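Local coordinates for cycloserine biosynthesis protein DcsG (Streptomyces lavendulae, PDB 6JIL) that catalyses the ATP- and magnesium-dependent cyclisation of O-ureido-D-serine to the antibiotic D-cycloserine, the closing step of its biosynthesis, at residues A[86-91]-A[95-100]; A[13-18]-A[55-60]; A[195-200]-A[286-291]; A[4-9]-A[17-22]. All blocks are in the same frame, centred on the assembly; numbering follows the deposited sequence.

Contact 1 (A[86-91]-A[95-100])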
loop_
_atom_site.group_PDB
_atom_site.type_symbol
_atom_site.label_atom_id
_atom_site.label_comp_id
_atom_site.label_asym_id
_atom_site.label_seq_id
_atom_site.Cartn_x
_atom_site.Cartn_y
_atom_site.Cartn_z
ATOM N N VAL A 86 -9.518 -2.894 -6.332
ATOM C CA VAL A 86 -9.638 -2.638 -4.903
ATOM C C VAL A 86 -9.400 -3.878 -4.042
ATOM O O VAL A 86 -8.568 -3.850 -3.135
ATOM C CB VAL A 86 -11.027 -2.040 -4.559
ATOM C CG1 VAL A 86 -11.197 -1.920 -3.035
ATOM C CG2 VAL A 86 -11.173 -0.670 -5.219
ATOM N N ARG A 87 -10.119 -4.964 -4.316
ATOM C CA ARG A 87 -9.960 -6.185 -3.528
ATOM C C ARG A 87 -8.530 -6.709 -3.588
ATOM O O ARG A 87 -7.981 -7.180 -2.590
ATOM C CB ARG A 87 -10.896 -7.295 -4.026
ATOM C CG ARG A 87 -12.368 -6.939 -4.062
ATOM C CD ARG A 87 -13.227 -8.163 -4.378
ATOM N NE ARG A 87 -14.448 -7.786 -5.089
ATOM C CZ ARG A 87 -14.549 -7.678 -6.415
ATOM N NH1 ARG A 87 -13.500 -7.927 -7.191
ATOM N NH2 ARG A 87 -15.697 -7.299 -6.968
ATOM N N TRP A 88 -7.943 -6.628 -4.776
ATOM C CA TRP A 88 -6.590 -7.113 -5.019
ATOM C C TRP A 88 -5.516 -6.238 -4.359
ATOM O O TRP A 88 -4.545 -6.753 -3.795
ATOM C CB TRP A 88 -6.343 -7.180 -6.530
ATOM C CG TRP A 88 -5.096 -7.917 -6.932
ATOM C CD1 TRP A 88 -4.901 -9.266 -6.908
ATOM C CD2 TRP A 88 -3.869 -7.345 -7.394
ATOM N NE1 TRP A 88 -3.632 -9.569 -7.322
ATOM C CE2 TRP A 88 -2.974 -8.410 -7.627
ATOM C CE3 TRP A 88 -3.438 -6.036 -7.633
ATOM C CZ2 TRP A 88 -1.669 -8.210 -8.087
ATOM C CZ3 TRP A 88 -2.135 -5.834 -8.090
ATOM C CH2 TRP A 88 -1.267 -6.922 -8.311
ATOM N N ALA A 89 -5.710 -4.921 -4.420
ATOM C CA ALA A 89 -4.751 -3.968 -3.876
ATOM C C ALA A 89 -4.746 -3.879 -2.365
ATOM O O ALA A 89 -3.756 -3.462 -1.781
ATOM C CB ALA A 89 -4.997 -2.577 -4.474
ATOM N N LEU A 90 -5.846 -4.262 -1.728
ATOM C CA LEU A 90 -5.928 -4.202 -0.270
ATOM C C LEU A 90 -5.526 -5.491 0.430
ATOM O O LEU A 90 -5.906 -5.721 1.578
ATOM C CB LEU A 90 -7.337 -3.810 0.173
ATOM C CG LEU A 90 -7.639 -2.313 0.138
ATOM C CD1 LEU A 90 -7.428 -1.800 -1.254
ATOM C CD2 LEU A 90 -9.065 -2.055 0.602
ATOM N N ASP A 91 -4.758 -6.329 -0.256
ATOM C CA ASP A 91 -4.297 -7.594 0.317
ATOM C C ASP A 91 -2.904 -7.902 -0.214
ATOM O O ASP A 91 -2.733 -8.188 -1.398
ATOM C CB ASP A 91 -5.267 -8.723 -0.037
ATOM C CG ASP A 91 -4.866 -10.060 0.574
ATOM O OD1 ASP A 91 -5.745 -10.942 0.685
ATOM O OD2 ASP A 91 -3.681 -10.241 0.929
ATOM N N LEU A 95 1.735 -9.816 -3.722
ATOM C CA LEU A 95 3.180 -10.012 -3.883
ATOM C C LEU A 95 3.508 -11.316 -4.614
ATOM O O LEU A 95 4.559 -11.429 -5.238
ATOM C CB LEU A 95 3.897 -10.006 -2.527
ATOM C CG LEU A 95 3.994 -8.677 -1.772
ATOM C CD1 LEU A 95 4.576 -8.941 -0.407
ATOM C CD2 LEU A 95 4.855 -7.677 -2.540
ATOM N N ALA A 96 2.616 -12.300 -4.533
ATOM C CA ALA A 96 2.844 -13.574 -5.214
ATOM C C ALA A 96 2.530 -13.428 -6.698
ATOM O O ALA A 96 3.155 -14.073 -7.541
ATOM C CB ALA A 96 1.989 -14.670 -4.596
ATOM N N ASP A 97 1.557 -12.580 -7.016
ATOM C CA ASP A 97 1.194 -12.340 -8.404
ATOM C C ASP A 97 2.343 -11.572 -9.050
ATOM O O ASP A 97 2.688 -11.808 -10.211
ATOM C CB ASP A 97 -0.102 -11.529 -8.487
ATOM C CG ASP A 97 -1.317 -12.316 -8.009
ATOM O OD1 ASP A 97 -2.051 -11.819 -7.126
ATOM O OD2 ASP A 97 -1.544 -13.431 -8.525
ATOM N N LEU A 98 2.946 -10.661 -8.289
ATOM C CA LEU A 98 4.071 -9.887 -8.800
ATOM C C LEU A 98 5.239 -10.819 -9.072
ATOM O O LEU A 98 5.915 -10.691 -10.092
ATOM C CB LEU A 98 4.507 -8.813 -7.802
ATOM C CG LEU A 98 3.536 -7.647 -7.616
ATOM C CD1 LEU A 98 4.132 -6.615 -6.655
ATOM C CD2 LEU A 98 3.247 -7.015 -8.969
ATOM N N ALA A 99 5.473 -11.757 -8.158
ATOM C CA ALA A 99 6.567 -12.704 -8.312
ATOM C C ALA A 99 6.371 -13.574 -9.556
ATOM O O ALA A 99 7.340 -13.916 -10.236
ATOM C CB ALA A 99 6.682 -13.578 -7.071
ATOM N N ALA A 100 5.121 -13.914 -9.860
ATOM C CA ALA A 100 4.810 -14.745 -11.019
ATOM C C ALA A 100 5.051 -14.000 -12.329
ATOM O O ALA A 100 5.155 -14.620 -13.387
ATOM C CB ALA A 100 3.365 -15.223 -10.951
#

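Contact 2 (A[13-18]-A[55-60])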
loop_
_atom_site.group_PDB
_atom_site.type_symbol
_atom_site.label_atom_id
_atom_site.label_comp_id
_atom_site.label_asym_id
_atom_site.label_seq_id
_atom_site.Cartn_x
_atom_site.Cartn_y
_atom_site.Cartn_z
ATOM N N LEU A 13 -7.884 11.723 8.128
ATOM C CA LEU A 13 -7.734 13.000 7.447
ATOM C C LEU A 13 -6.567 13.868 7.944
ATOM O O LEU A 13 -5.924 14.553 7.154
ATOM C CB LEU A 13 -9.040 13.785 7.516
ATOM C CG LEU A 13 -9.085 15.028 6.623
ATOM C CD1 LEU A 13 -8.847 14.622 5.180
ATOM C CD2 LEU A 13 -10.432 15.731 6.774
ATOM N N PRO A 14 -6.284 13.854 9.257
ATOM C CA PRO A 14 -5.184 14.658 9.805
ATOM C C PRO A 14 -3.789 14.237 9.353
ATOM O O PRO A 14 -2.848 15.030 9.417
ATOM C CB PRO A 14 -5.359 14.504 11.312
ATOM C CG PRO A 14 -6.844 14.352 11.457
ATOM C CD PRO A 14 -7.154 13.371 10.347
ATOM N N ILE A 15 -3.635 12.995 8.915
ATOM C CA ILE A 15 -2.323 12.551 8.465
ATOM C C ILE A 15 -2.267 12.353 6.952
ATOM O O ILE A 15 -1.351 11.725 6.440
ATOM C CB ILE A 15 -1.894 11.241 9.159
ATOM C CG1 ILE A 15 -2.879 10.122 8.815
ATOM C CG2 ILE A 15 -1.822 11.465 10.660
ATOM C CD1 ILE A 15 -2.359 8.728 9.102
ATOM N N ASP A 16 -3.254 12.888 6.242
ATOM C CA ASP A 16 -3.285 12.777 4.787
ATOM C C ASP A 16 -2.672 14.056 4.243
ATOM O O ASP A 16 -3.388 14.959 3.810
ATOM C CB ASP A 16 -4.727 12.649 4.285
ATOM C CG ASP A 16 -4.812 12.490 2.772
ATOM O OD1 ASP A 16 -3.760 12.553 2.096
ATOM O OD2 ASP A 16 -5.936 12.302 2.258
ATOM N N TYR A 17 -1.346 14.129 4.281
ATOM C CA TYR A 17 -0.623 15.310 3.816
ATOM C C TYR A 17 -0.907 15.634 2.356
ATOM O O TYR A 17 -0.678 16.758 1.917
ATOM C CB TYR A 17 0.881 15.114 4.033
ATOM C CG TYR A 17 1.169 14.545 5.396
ATOM C CD1 TYR A 17 1.822 13.323 5.538
ATOM C CD2 TYR A 17 0.695 15.177 6.545
ATOM C CE1 TYR A 17 1.987 12.738 6.798
ATOM C CE2 TYR A 17 0.853 14.600 7.806
ATOM C CZ TYR A 17 1.495 13.383 7.925
ATOM O OH TYR A 17 1.626 12.802 9.169
ATOM N N ASP A 18 -1.439 14.659 1.623
ATOM C CA ASP A 18 -1.739 14.844 0.209
ATOM C C ASP A 18 -3.034 15.609 -0.096
ATOM O O ASP A 18 -3.126 16.288 -1.118
ATOM C CB ASP A 18 -1.786 13.476 -0.490
ATOM C CG ASP A 18 -0.447 12.745 -0.449
ATOM O OD1 ASP A 18 -0.457 11.498 -0.314
ATOM O OD2 ASP A 18 0.612 13.408 -0.563
ATOM N N SER A 55 -7.667 8.461 1.566
ATOM C CA SER A 55 -7.159 8.101 2.878
ATOM C C SER A 55 -8.153 7.532 3.889
ATOM O O SER A 55 -8.216 8.004 5.024
ATOM C CB SER A 55 -6.469 9.315 3.490
ATOM O OG SER A 55 -7.349 10.426 3.491
ATOM N N PRO A 56 -8.935 6.510 3.499
ATOM C CA PRO A 56 -9.899 5.905 4.418
ATOM C C PRO A 56 -9.054 4.869 5.152
ATOM O O PRO A 56 -9.388 3.685 5.208
ATOM C CB PRO A 56 -10.882 5.262 3.466
ATOM C CG PRO A 56 -9.960 4.709 2.425
ATOM C CD PRO A 56 -8.971 5.829 2.191
ATOM N N TRP A 57 -7.950 5.331 5.720
ATOM C CA TRP A 57 -7.004 4.425 6.346
ATOM C C TRP A 57 -7.404 3.594 7.550
ATOM O O TRP A 57 -6.641 2.716 7.965
ATOM C CB TRP A 57 -5.691 5.164 6.597
ATOM C CG TRP A 57 -5.082 5.651 5.297
ATOM C CD1 TRP A 57 -5.161 5.039 4.072
ATOM C CD2 TRP A 57 -4.306 6.837 5.097
ATOM N NE1 TRP A 57 -4.491 5.773 3.126
ATOM C CE2 TRP A 57 -3.954 6.881 3.728
ATOM C CE3 TRP A 57 -3.873 7.866 5.940
ATOM C CZ2 TRP A 57 -3.190 7.914 3.185
ATOM C CZ3 TRP A 57 -3.112 8.899 5.398
ATOM C CH2 TRP A 57 -2.780 8.913 4.033
ATOM N N THR A 58 -8.588 3.831 8.106
ATOM C CA THR A 58 -9.005 3.009 9.231
ATOM C C THR A 58 -9.564 1.697 8.672
ATOM O O THR A 58 -10.038 0.849 9.422
ATOM C CB THR A 58 -10.085 3.701 10.116
ATOM O OG1 THR A 58 -11.239 4.017 9.330
ATOM C CG2 THR A 58 -9.525 4.964 10.734
ATOM N N TRP A 59 -9.503 1.532 7.353
ATOM C CA TRP A 59 -10.001 0.303 6.743
ATOM C C TRP A 59 -9.189 -0.860 7.289
ATOM O O TRP A 59 -9.662 -1.998 7.319
ATOM C CB TRP A 59 -9.882 0.338 5.212
ATOM C CG TRP A 59 -8.470 0.284 4.680
ATOM C CD1 TRP A 59 -7.677 1.345 4.331
ATOM C CD2 TRP A 59 -7.677 -0.890 4.468
ATOM N NE1 TRP A 59 -6.442 0.905 3.920
ATOM C CE2 TRP A 59 -6.413 -0.463 3.994
ATOM C CE3 TRP A 59 -7.909 -2.262 4.632
ATOM C CZ2 TRP A 59 -5.385 -1.359 3.688
ATOM C CZ3 TRP A 59 -6.884 -3.152 4.328
ATOM C CH2 TRP A 59 -5.638 -2.694 3.862
ATOM N N ALA A 60 -7.964 -0.565 7.718
ATOM C CA ALA A 60 -7.076 -1.578 8.277
ATOM C C ALA A 60 -7.623 -2.141 9.583
ATOM O O ALA A 60 -7.196 -3.202 10.026
ATOM C CB ALA A 60 -5.691 -0.992 8.513
#

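Contact 3 (A[195-200]-A[286-291])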
loop_
_atom_site.group_PDB
_atom_site.type_symbol
_atom_site.label_atom_id
_atom_site.label_comp_id
_atom_site.label_asym_id
_atom_site.label_seq_id
_atom_site.Cartn_x
_atom_site.Cartn_y
_atom_site.Cartn_z
ATOM N N VAL A 195 3.722 6.604 -15.444
ATOM C CA VAL A 195 4.897 7.465 -15.566
ATOM C C VAL A 195 5.467 7.868 -14.209
ATOM O O VAL A 195 4.748 8.323 -13.321
ATOM C CB VAL A 195 4.557 8.737 -16.380
ATOM C CG1 VAL A 195 5.753 9.685 -16.427
ATOM C CG2 VAL A 195 4.131 8.340 -17.784
ATOM N N TYR A 196 6.770 7.685 -14.053
ATOM C CA TYR A 196 7.440 8.022 -12.809
ATOM C C TYR A 196 7.333 9.515 -12.527
ATOM O O TYR A 196 7.611 10.341 -13.398
ATOM C CB TYR A 196 8.918 7.626 -12.878
ATOM C CG TYR A 196 9.731 8.126 -11.709
ATOM C CD1 TYR A 196 9.600 7.554 -10.445
ATOM C CD2 TYR A 196 10.611 9.195 -11.860
ATOM C CE1 TYR A 196 10.328 8.033 -9.358
ATOM C CE2 TYR A 196 11.344 9.689 -10.777
ATOM C CZ TYR A 196 11.196 9.101 -9.532
ATOM O OH TYR A 196 11.915 9.581 -8.470
ATOM N N SER A 197 6.933 9.859 -11.308
ATOM C CA SER A 197 6.817 11.262 -10.937
ATOM C C SER A 197 7.876 11.665 -9.927
ATOM O O SER A 197 8.622 12.610 -10.145
ATOM C CB SER A 197 5.438 11.556 -10.347
ATOM O OG SER A 197 5.349 12.907 -9.923
ATOM N N HIS A 198 7.946 10.937 -8.820
ATOM C CA HIS A 198 8.898 11.268 -7.774
ATOM C C HIS A 198 8.958 10.160 -6.735
ATOM O O HIS A 198 8.167 9.210 -6.764
ATOM C CB HIS A 198 8.462 12.547 -7.078
ATOM C CG HIS A 198 7.102 12.446 -6.460
ATOM N ND1 HIS A 198 5.939 12.625 -7.181
ATOM C CD2 HIS A 198 6.718 12.131 -5.198
ATOM C CE1 HIS A 198 4.899 12.425 -6.392
ATOM N NE2 HIS A 198 5.344 12.123 -5.184
ATOM N N ALA A 199 9.891 10.307 -5.800
ATOM C CA ALA A 199 10.064 9.327 -4.744
ATOM C C ALA A 199 10.568 9.971 -3.464
ATOM O O ALA A 199 10.936 11.150 -3.437
ATOM C CB ALA A 199 11.034 8.244 -5.200
ATOM N N ILE A 200 10.568 9.189 -2.392
ATOM C CA ILE A 200 11.059 9.658 -1.112
ATOM C C ILE A 200 11.786 8.508 -0.444
ATOM O O ILE A 200 11.703 7.358 -0.870
ATOM C CB ILE A 200 9.920 10.082 -0.151
ATOM C CG1 ILE A 200 9.218 8.835 0.400
ATOM C CG2 ILE A 200 8.930 10.984 -0.870
ATOM C CD1 ILE A 200 8.218 9.116 1.508
ATOM N N ALA A 286 1.274 16.714 -7.495
ATOM C CA ALA A 286 -0.158 16.919 -7.352
ATOM C C ALA A 286 -0.821 17.290 -8.670
ATOM O O ALA A 286 -1.941 16.862 -8.944
ATOM C CB ALA A 286 -0.428 17.996 -6.308
ATOM N N LEU A 287 -0.141 18.092 -9.483
ATOM C CA LEU A 287 -0.698 18.509 -10.769
ATOM C C LEU A 287 -0.795 17.304 -11.698
ATOM O O LEU A 287 -1.776 17.141 -12.424
ATOM C CB LEU A 287 0.173 19.598 -11.412
ATOM C CG LEU A 287 -0.232 20.081 -12.811
ATOM C CD1 LEU A 287 -1.650 20.634 -12.768
ATOM C CD2 LEU A 287 0.739 21.151 -13.309
ATOM N N ARG A 288 0.224 16.454 -11.663
ATOM C CA ARG A 288 0.233 15.265 -12.499
ATOM C C ARG A 288 -0.891 14.323 -12.086
ATOM O O ARG A 288 -1.437 13.586 -12.907
ATOM C CB ARG A 288 1.565 14.526 -12.377
ATOM C CG ARG A 288 2.782 15.348 -12.693
ATOM C CD ARG A 288 3.940 14.417 -12.898
ATOM N NE ARG A 288 5.204 15.114 -13.074
ATOM C CZ ARG A 288 6.283 14.552 -13.610
ATOM N NH1 ARG A 288 6.239 13.288 -14.027
ATOM N NH2 ARG A 288 7.408 15.248 -13.714
ATOM N N PHE A 289 -1.230 14.341 -10.804
ATOM C CA PHE A 289 -2.294 13.482 -10.312
ATOM C C PHE A 289 -3.643 14.029 -10.787
ATOM O O PHE A 289 -4.466 13.292 -11.331
ATOM C CB PHE A 289 -2.243 13.415 -8.784
ATOM C CG PHE A 289 -3.161 12.399 -8.190
ATOM C CD1 PHE A 289 -3.777 11.441 -8.989
ATOM C CD2 PHE A 289 -3.397 12.384 -6.822
ATOM C CE1 PHE A 289 -4.615 10.481 -8.432
ATOM C CE2 PHE A 289 -4.230 11.432 -6.255
ATOM C CZ PHE A 289 -4.843 10.476 -7.062
ATOM N N ALA A 290 -3.854 15.329 -10.597
ATOM C CA ALA A 290 -5.102 15.957 -11.014
ATOM C C ALA A 290 -5.294 15.820 -12.523
ATOM O O ALA A 290 -6.404 15.584 -12.990
ATOM C CB ALA A 290 -5.106 17.423 -10.620
ATOM N N GLN A 291 -4.215 15.964 -13.283
ATOM C CA GLN A 291 -4.317 15.841 -14.731
ATOM C C GLN A 291 -4.717 14.427 -15.134
ATOM O O GLN A 291 -5.581 14.246 -15.991
ATOM C CB GLN A 291 -3.000 16.237 -15.407
ATOM C CG GLN A 291 -2.760 17.744 -15.407
ATOM C CD GLN A 291 -1.457 18.135 -16.074
ATOM O OE1 GLN A 291 -0.378 17.771 -15.612
ATOM N NE2 GLN A 291 -1.552 18.877 -17.166
HETATM O O HOH W 1 9.851 13.431 -12.951
#

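Contact 4 (A[4-9]-A[17-22])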
loop_
_atom_site.group_PDB
_atom_site.type_symbol
_atom_site.label_atom_id
_atom_site.label_comp_id
_atom_site.label_asym_id
_atom_site.label_seq_id
_atom_site.Cartn_x
_atom_site.Cartn_y
_atom_site.Cartn_z
ATOM N N LEU A 4 -16.238 15.249 -7.952
ATOM C CA LEU A 4 -15.385 14.116 -7.606
ATOM C C LEU A 4 -15.309 13.928 -6.096
ATOM O O LEU A 4 -14.997 14.872 -5.361
ATOM C CB LEU A 4 -13.967 14.361 -8.133
ATOM C CG LEU A 4 -13.057 13.200 -8.545
ATOM C CD1 LEU A 4 -11.608 13.647 -8.410
ATOM C CD2 LEU A 4 -13.306 11.983 -7.699
ATOM N N ALA A 5 -15.584 12.710 -5.636
ATOM C CA ALA A 5 -15.517 12.415 -4.210
ATOM C C ALA A 5 -14.123 11.904 -3.871
ATOM O O ALA A 5 -13.605 11.024 -4.553
ATOM C CB ALA A 5 -16.562 11.368 -3.839
ATOM N N LEU A 6 -13.501 12.482 -2.849
ATOM C CA LEU A 6 -12.175 12.045 -2.408
ATOM C C LEU A 6 -12.429 11.417 -1.033
ATOM O O LEU A 6 -12.682 12.118 -0.055
ATOM C CB LEU A 6 -11.214 13.237 -2.309
ATOM C CG LEU A 6 -10.964 14.025 -3.611
ATOM C CD1 LEU A 6 -9.996 15.165 -3.349
ATOM C CD2 LEU A 6 -10.408 13.111 -4.697
ATOM N N VAL A 7 -12.379 10.091 -0.971
ATOM C CA VAL A 7 -12.677 9.370 0.256
ATOM C C VAL A 7 -11.598 9.325 1.326
ATOM O O VAL A 7 -10.438 9.021 1.060
ATOM C CB VAL A 7 -13.107 7.916 -0.053
ATOM C CG1 VAL A 7 -13.604 7.229 1.221
ATOM C CG2 VAL A 7 -14.198 7.915 -1.107
ATOM N N THR A 8 -12.014 9.601 2.553
ATOM C CA THR A 8 -11.132 9.600 3.710
ATOM C C THR A 8 -11.996 9.169 4.899
ATOM O O THR A 8 -13.051 8.563 4.720
ATOM C CB THR A 8 -10.577 11.039 3.973
ATOM O OG1 THR A 8 -9.620 11.010 5.039
ATOM C CG2 THR A 8 -11.725 11.994 4.353
ATOM N N ASP A 9 -11.515 9.448 6.105
ATOM C CA ASP A 9 -12.272 9.188 7.325
ATOM C C ASP A 9 -11.675 10.090 8.402
ATOM O O ASP A 9 -10.488 10.420 8.358
ATOM C CB ASP A 9 -12.318 7.681 7.702
ATOM C CG ASP A 9 -10.971 7.085 8.098
ATOM O OD1 ASP A 9 -10.749 5.913 7.725
ATOM O OD2 ASP A 9 -10.161 7.735 8.795
ATOM N N TYR A 17 -1.346 14.129 4.281
ATOM C CA TYR A 17 -0.623 15.310 3.816
ATOM C C TYR A 17 -0.907 15.634 2.356
ATOM O O TYR A 17 -0.678 16.758 1.917
ATOM C CB TYR A 17 0.881 15.114 4.033
ATOM C CG TYR A 17 1.169 14.545 5.396
ATOM C CD1 TYR A 17 1.822 13.323 5.538
ATOM C CD2 TYR A 17 0.695 15.177 6.545
ATOM C CE1 TYR A 17 1.987 12.738 6.798
ATOM C CE2 TYR A 17 0.853 14.600 7.806
ATOM C CZ TYR A 17 1.495 13.383 7.925
ATOM O OH TYR A 17 1.626 12.802 9.169
ATOM N N ASP A 18 -1.439 14.659 1.623
ATOM C CA ASP A 18 -1.739 14.844 0.209
ATOM C C ASP A 18 -3.034 15.609 -0.096
ATOM O O ASP A 18 -3.126 16.288 -1.118
ATOM C CB ASP A 18 -1.786 13.476 -0.490
ATOM C CG ASP A 18 -0.447 12.745 -0.449
ATOM O OD1 ASP A 18 -0.457 11.498 -0.314
ATOM O OD2 ASP A 18 0.612 13.408 -0.563
HETATM N N MSE A 19 -4.025 15.521 0.781
HETATM C CA MSE A 19 -5.303 16.184 0.515
HETATM C C MSE A 19 -5.238 17.678 0.186
HETATM O O MSE A 19 -5.823 18.118 -0.801
HETATM C CB MSE A 19 -6.284 15.965 1.665
HETATM C CG MSE A 19 -7.737 16.176 1.243
HETATM SE SE MSE A 19 -8.312 14.928 -0.163
HETATM C CE MSE A 19 -8.635 13.382 0.968
ATOM N N PRO A 20 -4.537 18.478 1.008
ATOM C CA PRO A 20 -4.453 19.918 0.719
ATOM C C PRO A 20 -3.915 20.211 -0.689
ATOM O O PRO A 20 -4.551 20.918 -1.469
ATOM C CB PRO A 20 -3.531 20.441 1.821
ATOM C CG PRO A 20 -3.833 19.530 2.975
ATOM C CD PRO A 20 -3.910 18.159 2.305
ATOM N N PRO A 21 -2.732 19.675 -1.030
ATOM C CA PRO A 21 -2.203 19.939 -2.371
ATOM C C PRO A 21 -3.045 19.312 -3.495
ATOM O O PRO A 21 -3.142 19.872 -4.589
ATOM C CB PRO A 21 -0.789 19.359 -2.304
ATOM C CG PRO A 21 -0.916 18.268 -1.291
ATOM C CD PRO A 21 -1.771 18.889 -0.233
ATOM N N LEU A 22 -3.655 18.160 -3.225
ATOM C CA LEU A 22 -4.479 17.494 -4.233
ATOM C C LEU A 22 -5.706 18.330 -4.569
ATOM O O LEU A 22 -6.110 18.411 -5.731
ATOM C CB LEU A 22 -4.909 16.097 -3.757
ATOM C CG LEU A 22 -5.911 15.335 -4.647
ATOM C CD1 LEU A 22 -5.418 15.307 -6.099
ATOM C CD2 LEU A 22 -6.102 13.910 -4.117
#

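Contact 1 (A[86-91]-A[95-100])
Trp88 and Asp97 make this contact almost alone. The indole N-H of Trp88 points at one carboxylate oxygen of Asp97, with NE1 2.8 Å from OD1. The bond is fairly straight, 157° at the hydrogen. OD1 lies close to the indole plane, so the donor is used in its natural direction. The carboxylate is turned out of the ring plane. NE1 meets OD1 from above the carboxylate, 47° out of its plane. The tight part continues along the ring edge. CB of Asp97 sits in plane beside the benzo edge, 3.7 Å from CZ2 of Trp88. The indole reaches the second helix because CG of Trp88 stands anti to its backbone N (chi1 -168°).

The backbones themselves stay apart, 10.0 Å between the CA atoms of Trp88 and Asp97. Only one pair of side chains bridges them, and both residues are partly exposed. Ala96, Ala99 and Ala100 lie on the exposed side of the second helix. On another side, helix 227-244 packs against the pair: the ring of His243 meets the Trp88 ring and also touches Asp97. The connection between helices 83-89 and 94-100 carries the ATP-binding Lys92. The contact is a side-chain hydrogen bond between two consecutive helices of an ATP-grasp enzyme, at the approach to the nucleotide site, with the Trp88 side chain about 14 Å from the bound ADP.

Contact 2 (A[13-18]-A[55-60])
Asp16 and Ser55 meet where two loops leave the C-terminal ends of neighbouring parallel strands, 4-8 and 50-55, in the N-terminal alpha/beta sheet. The OG of Ser55 donates to OD2 of Asp16 at 2.7 Å. It approaches from above the carboxylate plane, 43° out of it. CG of Asp16 is anti to the backbone N (chi1 -178°), which carries the carboxylate to Ser55. Ile15 packs against the outer edge of the Trp57 indole. Its CD1 lies 3.6 Å from CE3 of Trp57, and its CG1 also reaches CZ3. The backbone O of Ile15 adds an in-plane approach at the same edge, 3.5 Å from CZ3 of Trp57.

Several groups set these first-shell atoms in place. CB of Ser55 stands over the ring of Trp57, two residues on, 3.4 Å above its plane. OG of Ser55 also bonds to OG1 of Thr8, so this hydroxyl links the strand end to the loop. The other carboxylate oxygen of Asp16, OD1, takes weak bonds from the backbone N of Asp18 and of Met19, a cap on the start of helix 19-28. Pro56, centre of an inverse gamma turn, bends the chain between Ser55 and Trp57.

The far end of the indole is held by Glu274, whose backbone O accepts from Trp57 NE1. The Trp57 side chain is about 5 Å from that of the magnesium ligand Glu271, so this loop pair borders the active site. Tyr17 turns one ring face to the backbone O of Ile15, which lies 3.4 Å above the ring centre.

Contact 3 (A[195-200]-A[286-291])
The guanidinium of Arg288 lies against strand 195-202, with CA of Ser197 over one face and CG1 of Val195 at its edge. NH1 of Arg288 comes 3.7 Å from that CA of Ser197. The Tyr196 ring carries the backbone N of His198 over one face, offset toward the rim. The imidazole of His198 has OG of Ser197 in its plane, at the edge. The strand belongs to the antiparallel sheet of the ATP-grasp domain, and helix 285-296 runs past it. The short segments of the two elements are 9.9 Å apart at closest, their directions 143° apart. Ser197 and His198 both face Thr190 on the adjoining strand, a classic beta bulge.

The arginine spans the gap by stretching out. Its chain is extended from CG to NE, and its aliphatic part passes the serine hydroxyl, with OG of Ser197 3.6 Å from CD of Arg288. NE makes a salt bridge to OD2 of Asp284, just before the helix, which would limit rotation of the guanidinium. Backbone O of Tyr196 is 3.3 Å from NH1 of Arg288. The neighbouring Phe192 also touches both Ser197 and Arg288.

The His198 ring is held at both nitrogens. NE2 bonds to the backbone O of Leu277, while ND1 shares a hydrogen bond with OG of Ser197 at 2.8 Å. A water links the two segments: it donates to the backbone O of Ser197 at 3.2 Å and accepts a weak bond from NH2 of Arg288.

Contact 4 (A[4-9]-A[17-22])
Leu6 and Met19, modelled as selenomethionine, lie at an angle to each other, the leucine rising from the strand and the selenomethionine coming down from the helix. The selenium of Met19 sits 3.6 Å from CD1 of Leu6 and also faces CB of that residue. Met19 leaves its helix with CG anti to the backbone N (chi1 -159°), then bends at both later torsions. The bends lay the selenium over Leu6 and turn the end methyl along the strand. CE of Met19 thereby reaches CB of Thr8, at 4.3 Å.

Leu22, one turn further along the helix, meets Leu6 differently. The two leucines approach tip to tip, with CD1 of Leu6 4.2 Å from CD2 of Leu22. One methyl of Leu6 thus serves both helix residues.

Strand 4-8 and helix 19-28 begin a beta-alpha-beta unit that strand 33-37 completes. Arg54 of strand 50-55 touches both Met19 and Leu22, and Phe289 of helix 285-296 packs on Leu22. All four touching residues are buried, and their meeting is apolar, so dispersion and exclusion of water hold helix to sheet here.

How the contacts relate
From the N terminus, contact 4 comes first: it closes the short loop between strand 4-8 and helix 19-28. Contact 2 begins on the stretch where contact 4 ends, sharing Tyr17 and Asp18, and closes a much longer excursion to the end of strand 50-55. The two also touch at Thr8 with Ser55 and Asp9 with Thr58. All other pairs follow in series, none nested. Contact 1 is a local closure between successive helices and meets contact 2 where Leu90 packs on Trp59. Contact 3 comes last, joining strand 195-202 to helix 285-296 across 85 residues. That helix returns to the N-terminal region, where Phe289 packs on Leu22 and Ala286 on Pro21 of contact 4.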